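Dihydrofolate reductase (Enterococcus faecalis, PDB 4M7U) probably catalyses the NADPH-dependent reduction of 7,8-dihydrofolate to tetrahydrofolate, a step needed for glycine, purine and DNA precursor synthesis, and binds NADP(H). Local coordinates at residues A[11-16]-A[36-41]; A[89-94]-A[112-117]. All coordinates share one frame; numbering follows the deposited sequence.

Interaction 1: residues A[11-16]-A[36-41]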
# COMPACT_ATOMS: atom_id res chain seq x y z
N ALA A 11 7.52 0.97 -3.20
CA ALA A 11 6.41 0.66 -4.08
C ALA A 11 5.16 0.98 -3.30
O ALA A 11 5.08 0.66 -2.11
CB ALA A 11 6.41 -0.82 -4.46
N ALA A 12 4.17 1.60 -3.94
CA ALA A 12 2.85 1.71 -3.33
C ALA A 12 1.93 0.67 -3.98
O ALA A 12 1.91 0.53 -5.21
CB ALA A 12 2.29 3.12 -3.49
N ILE A 13 1.20 -0.07 -3.16
CA ILE A 13 0.28 -1.09 -3.67
C ILE A 13 -1.10 -0.93 -3.05
O ILE A 13 -1.24 -0.74 -1.84
CB ILE A 13 0.81 -2.52 -3.43
CG1 ILE A 13 -0.12 -3.54 -4.09
CG2 ILE A 13 0.88 -2.81 -1.95
CD1 ILE A 13 0.46 -4.93 -4.15
N TRP A 14 -2.14 -0.99 -3.88
CA TRP A 14 -3.49 -0.87 -3.34
C TRP A 14 -4.50 -1.39 -4.33
O TRP A 14 -4.20 -1.55 -5.52
CB TRP A 14 -3.81 0.58 -2.93
CG TRP A 14 -4.12 1.52 -4.06
CD1 TRP A 14 -5.36 1.90 -4.51
CD2 TRP A 14 -3.16 2.20 -4.90
NE1 TRP A 14 -5.22 2.77 -5.57
CE2 TRP A 14 -3.90 2.96 -5.83
CE3 TRP A 14 -1.76 2.23 -4.93
CZ2 TRP A 14 -3.26 3.77 -6.79
CZ3 TRP A 14 -1.13 3.02 -5.89
CH2 TRP A 14 -1.89 3.78 -6.81
N ALA A 15 -5.70 -1.67 -3.82
CA ALA A 15 -6.85 -1.95 -4.65
C ALA A 15 -7.87 -0.85 -4.41
O ALA A 15 -8.04 -0.39 -3.27
CB ALA A 15 -7.45 -3.30 -4.32
N GLN A 16 -8.53 -0.41 -5.47
CA GLN A 16 -9.62 0.56 -5.35
C GLN A 16 -10.74 0.21 -6.33
O GLN A 16 -10.50 -0.51 -7.32
CB GLN A 16 -9.10 1.97 -5.65
CG GLN A 16 -8.68 2.16 -7.10
CD GLN A 16 -8.30 3.58 -7.41
OE1 GLN A 16 -7.26 4.07 -6.96
NE2 GLN A 16 -9.13 4.26 -8.19
N LEU A 36 -5.74 -10.26 -2.84
CA LEU A 36 -5.03 -10.55 -1.60
C LEU A 36 -3.82 -11.47 -1.83
O LEU A 36 -2.76 -11.29 -1.23
CB LEU A 36 -5.98 -11.17 -0.57
CG LEU A 36 -7.22 -10.30 -0.30
CD1 LEU A 36 -8.23 -11.00 0.62
CD2 LEU A 36 -6.84 -8.92 0.26
N LYS A 37 -3.97 -12.43 -2.73
CA LYS A 37 -2.87 -13.33 -3.04
C LYS A 37 -1.76 -12.59 -3.81
O LYS A 37 -0.58 -12.75 -3.51
CB LYS A 37 -3.36 -14.59 -3.76
CG LYS A 37 -2.25 -15.55 -4.14
CD LYS A 37 -2.75 -16.95 -4.50
CE LYS A 37 -3.71 -16.94 -5.69
NZ LYS A 37 -5.15 -16.96 -5.26
N PHE A 38 -2.15 -11.75 -4.77
CA PHE A 38 -1.16 -10.91 -5.46
C PHE A 38 -0.42 -10.00 -4.46
O PHE A 38 0.79 -9.83 -4.52
CB PHE A 38 -1.85 -10.06 -6.53
CG PHE A 38 -0.94 -9.07 -7.21
CD1 PHE A 38 -0.12 -9.47 -8.26
CD2 PHE A 38 -0.90 -7.74 -6.81
CE1 PHE A 38 0.72 -8.57 -8.89
CE2 PHE A 38 -0.06 -6.83 -7.45
CZ PHE A 38 0.75 -7.24 -8.48
N PHE A 39 -1.18 -9.45 -3.53
CA PHE A 39 -0.66 -8.53 -2.52
C PHE A 39 0.36 -9.25 -1.64
O PHE A 39 1.43 -8.71 -1.31
CB PHE A 39 -1.82 -8.00 -1.68
CG PHE A 39 -1.40 -7.11 -0.54
CD1 PHE A 39 -1.26 -5.74 -0.73
CD2 PHE A 39 -1.18 -7.64 0.72
CE1 PHE A 39 -0.89 -4.92 0.32
CE2 PHE A 39 -0.80 -6.82 1.77
CZ PHE A 39 -0.66 -5.46 1.57
N LYS A 40 0.03 -10.47 -1.24
CA LYS A 40 0.97 -11.21 -0.40
C LYS A 40 2.26 -11.53 -1.15
O LYS A 40 3.34 -11.49 -0.56
CB LYS A 40 0.32 -12.47 0.19
CG LYS A 40 -0.69 -12.15 1.28
CD LYS A 40 -1.21 -13.41 1.96
CE LYS A 40 -2.54 -13.17 2.66
NZ LYS A 40 -3.09 -14.45 3.21
N GLU A 41 2.15 -11.80 -2.44
CA GLU A 41 3.32 -12.08 -3.26
C GLU A 41 4.27 -10.88 -3.30
O GLU A 41 5.49 -11.03 -3.25
CB GLU A 41 2.89 -12.43 -4.69
CG GLU A 41 4.03 -12.44 -5.70
CD GLU A 41 4.61 -13.83 -5.92
OE1 GLU A 41 3.81 -14.79 -6.11
OE2 GLU A 41 5.85 -13.97 -5.90

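Interaction 2: residues A[89-94]-A[112-117]. With NAP (NADP nicotinamide-adenine-dinucleotide phosphate), chain B.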
# COMPACT_ATOMS: atom_id res chain seq x y z
N GLU A 89 10.15 11.08 7.42
CA GLU A 89 11.61 11.06 7.41
C GLU A 89 12.12 9.72 7.94
O GLU A 89 12.97 9.08 7.32
CB GLU A 89 12.21 12.22 8.21
CG GLU A 89 11.85 13.62 7.68
CD GLU A 89 10.39 14.01 7.93
OE1 GLU A 89 9.84 13.63 8.99
OE2 GLU A 89 9.78 14.68 7.07
N GLU A 90 11.56 9.30 9.07
CA GLU A 90 11.94 8.04 9.72
C GLU A 90 11.69 6.84 8.80
O GLU A 90 12.54 5.96 8.71
CB GLU A 90 11.16 7.88 11.04
CG GLU A 90 11.89 7.09 12.13
CD GLU A 90 11.03 6.89 13.38
OE1 GLU A 90 10.14 7.72 13.64
OE2 GLU A 90 11.24 5.88 14.11
N ILE A 91 10.54 6.83 8.12
CA ILE A 91 10.24 5.80 7.12
C ILE A 91 11.30 5.81 6.02
O ILE A 91 11.82 4.76 5.63
CB ILE A 91 8.85 6.01 6.47
CG1 ILE A 91 7.72 5.90 7.49
CG2 ILE A 91 8.63 5.01 5.32
CD1 ILE A 91 7.61 4.54 8.15
N LEU A 92 11.63 6.99 5.51
CA LEU A 92 12.60 7.09 4.41
C LEU A 92 14.01 6.64 4.81
O LEU A 92 14.75 6.09 3.99
CB LEU A 92 12.60 8.51 3.84
CG LEU A 92 11.29 8.89 3.15
CD1 LEU A 92 11.33 10.32 2.61
CD2 LEU A 92 10.99 7.91 2.03
N ALA A 93 14.37 6.85 6.08
CA ALA A 93 15.68 6.45 6.55
C ALA A 93 15.80 4.93 6.64
O ALA A 93 16.84 4.35 6.32
CB ALA A 93 15.99 7.09 7.89
N TYR A 94 14.73 4.29 7.11
CA TYR A 94 14.65 2.83 7.12
C TYR A 94 14.73 2.28 5.69
O TYR A 94 15.48 1.33 5.42
CB TYR A 94 13.35 2.38 7.79
CG TYR A 94 13.09 0.88 7.69
CD1 TYR A 94 13.45 0.02 8.73
CD2 TYR A 94 12.47 0.32 6.57
CE1 TYR A 94 13.20 -1.35 8.65
CE2 TYR A 94 12.23 -1.04 6.48
CZ TYR A 94 12.59 -1.87 7.52
OH TYR A 94 12.35 -3.23 7.43
N LYS A 112 -0.77 9.73 0.11
CA LYS A 112 -0.55 11.12 -0.30
C LYS A 112 0.84 11.64 0.10
O LYS A 112 1.46 12.40 -0.64
CB LYS A 112 -1.64 12.01 0.29
CG LYS A 112 -1.76 13.39 -0.33
CD LYS A 112 -2.70 14.26 0.50
CE LYS A 112 -3.73 14.96 -0.37
NZ LYS A 112 -3.07 15.86 -1.35
N GLU A 113 1.33 11.23 1.27
CA GLU A 113 2.64 11.69 1.75
C GLU A 113 3.80 10.98 1.12
O GLU A 113 4.87 11.55 0.97
CB GLU A 113 2.80 11.39 3.24
CG GLU A 113 1.83 12.04 4.13
CD GLU A 113 1.99 11.51 5.52
OE1 GLU A 113 2.04 10.26 5.68
OE2 GLU A 113 2.11 12.35 6.44
N LEU A 114 3.61 9.70 0.83
CA LEU A 114 4.75 8.84 0.50
C LEU A 114 4.82 8.48 -0.97
O LEU A 114 5.89 8.09 -1.46
CB LEU A 114 4.75 7.59 1.40
CG LEU A 114 5.38 7.91 2.77
CD1 LEU A 114 5.07 6.84 3.80
CD2 LEU A 114 6.88 8.04 2.61
N ILE A 115 3.71 8.60 -1.68
CA ILE A 115 3.76 8.40 -3.13
C ILE A 115 4.80 9.29 -3.85
O ILE A 115 5.48 8.80 -4.74
CB ILE A 115 2.36 8.40 -3.80
CG1 ILE A 115 1.69 7.05 -3.54
CG2 ILE A 115 2.46 8.68 -5.30
CD1 ILE A 115 0.37 6.85 -4.19
N PRO A 116 4.96 10.57 -3.42
CA PRO A 116 6.06 11.34 -4.03
C PRO A 116 7.45 10.69 -3.90
O PRO A 116 8.33 11.02 -4.70
CB PRO A 116 6.02 12.67 -3.27
CG PRO A 116 4.56 12.83 -2.93
CD PRO A 116 4.12 11.43 -2.56
N ALA A 117 7.65 9.80 -2.92
CA ALA A 117 8.93 9.10 -2.77
C ALA A 117 8.94 7.70 -3.40
O ALA A 117 9.95 6.99 -3.34
CB ALA A 117 9.34 9.02 -1.31
PA NAP B . -4.35 5.96 7.40
O1A NAP B . -3.52 6.68 6.29
O2A NAP B . -4.27 4.45 7.28
O5B NAP B . -3.76 6.34 8.80
C5B NAP B . -3.70 7.68 9.20
C4B NAP B . -2.87 7.83 10.44
O4B NAP B . -1.46 7.34 10.32
C3B NAP B . -2.82 9.13 11.20
O3B NAP B . -3.94 9.63 11.83
C2B NAP B . -1.58 8.98 11.99
O2B NAP B . -1.61 8.32 13.20
C1B NAP B . -0.69 8.49 10.86
N9A NAP B . 0.33 9.10 10.06
C8A NAP B . 0.23 9.32 8.75
N7A NAP B . 1.36 10.09 8.37
C5A NAP B . 2.13 10.34 9.51
C6A NAP B . 3.33 11.04 9.69
N6A NAP B . 3.97 11.65 8.56
N1A NAP B . 3.84 11.12 10.92
C2A NAP B . 3.22 10.52 11.99
N3A NAP B . 2.03 9.82 11.81
C4A NAP B . 1.52 9.75 10.57
O3 NAP B . -5.86 6.44 7.41
PN NAP B . -6.66 7.02 6.17
O1N NAP B . -6.11 8.44 5.81
O2N NAP B . -6.57 6.12 4.95
O5D NAP B . -8.17 7.05 6.65
C5D NAP B . -8.55 6.11 7.62
C4D NAP B . -9.68 6.48 8.56
O4D NAP B . -10.29 7.83 8.48
C3D NAP B . -10.81 5.49 8.84
O3D NAP B . -10.92 4.94 10.04
C2D NAP B . -12.04 6.17 8.30
O2D NAP B . -13.30 5.80 8.72
C1D NAP B . -11.72 7.64 8.22
N1N NAP B . -12.43 8.63 7.45
C2N NAP B . -13.83 9.02 7.60
C3N NAP B . -14.40 10.18 6.77
C7N NAP B . -15.51 10.95 7.40
O7N NAP B . -15.45 11.17 8.60
N7N NAP B . -16.76 11.05 6.72
C4N NAP B . -13.64 10.71 5.54
C5N NAP B . -12.27 10.02 5.28
C6N NAP B . -11.78 8.87 6.19
P2B NAP B . -1.96 9.15 14.48
O1X NAP B . -3.39 9.77 14.32
O2X NAP B . -1.98 8.17 15.69
O3X NAP B . -0.93 10.24 14.65

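Interaction 1: residues A[11-16]-A[36-41]
Ile13 of strand 9-17 reaches the rings of Phe38 and Phe39 on helix 33-43, and everything that passes directly between 11-16 and 36-41 is apolar. The branches of the isoleucine divide the work. Its CG2 methyl lies 3.6 Å from CE1 of Phe39 and also meets CD1 of that ring, while the CD1 methyl of Ile13 comes within 3.8 Å of CE2 of Phe38 and touches Phe39 as well. Both methyls approach their rings at a slant. With CG1 anti to the backbone N (chi1 -175°) and the chain extended beyond it, the terminal methyl is carried away from the strand to lie between the two rings, and CG2 makes the nearest contact with Phe39. The two phenylalanines are consecutive on the helix, and each holds its ring anti to its own backbone N. Phe38 starts out toward the strand; Phe39 leaves the helix at a slant and the CD1-CE1 side of its ring turns in to Ile13.

This is a helix laid over one face of the central mixed sheet of the dihydrofolate reductase fold, in which strand 9-17 runs between 101-104 and 120-126. Alternation along the strand turns Trp14 to the other face, where its ring stacks with Phe136 and also meets Phe111. Val103 and Lys42 add further contacts to Ile13, and the ring of Phe38 meets Tyr164 from strand 162-169.

Within the strand, Trp14 NE1 donates to OE1 of Gln16 at 2.8 Å, nearly straight at 175°; the acceptor lies in the indole plane and the donor on a lone pair in the carbonyl plane, which fixes the rotation of the Gln16 amide against the indole edge. Trp14 and Ala15 both belong to the NADP(H) pocket.

Interaction 2: residues A[89-94]-A[112-117]
Leu92 and Ala117 make the closest approach between 89-94 and 112-117, with CD2 of Leu92 3.9 Å from CB of Ala117. The same methyl of Leu92 is 4.2 Å from CD2 of Leu114, and the two leucine side chains run antiparallel alongside each other. On the other branch of Leu114, CD1 lies 4.3 Å from CG2 of Ile91, so that Leu114 divides its two methyls between neighbouring residues of the facing helix. Leu92 sets out obliquely from its helix. Its CG is placed beside the backbone N (chi1 -66°); CD1 continues the extended chain, and CD2, the branch turned off it, faces Ala117 and Leu114. The contacts are light, apolar and made by a few methyl groups, with 141 Å² buried in all.

Helices 88-97 and 108-114 are the connections of successive beta-alpha-beta crossovers between parallel strands, 83-85/88-97/101-104 and 101-104/108-114/120-126, and they pack against each other on one face of the sheet. Residues 115-117 form a 3-10 turn in which Ala117 N bonds to Leu114 O at 2.9 Å; this turn sets the alanine methyl against Leu92.

Behind these residues, Ile91 rests on Met85, Ile69 and Leu71, which seat helix 88-97 on the edge of the sheet. Val88 touches both Glu113 and Leu114, joining the apolar contact to the cofactor site. There Glu113, extended beyond CG, presents its carboxylate to the adenine of NADP(H): N6A donates to OE2 of Glu113 at 2.9 Å, with a bent angle of 143° at the hydrogen. The other oxygen, OE1 of Glu113, comes within 2.8 Å of N7A, a ring nitrogen that would normally be an acceptor; protonation of one of the two might ease so close an approach.

In the fold
From the N terminus, strand 9-17 leads the chain into the central sheet, and interaction 1 closes the first loop when helix 33-43 returns to cover one face of that strand. The chain then builds the strands 47-51, 67-71 and 83-85 before helix 88-97 begins the second contact; strand 101-104 follows, and interaction 2 closes on segment 112-117. The two loops lie in series, neither enclosing nor crossing the other, with centres about 18 Å apart. They nevertheless meet through packing: CB of Ala12 lies 4.0 Å from CG1 of Ile115, joining strand 9-17 to the segment 112-117.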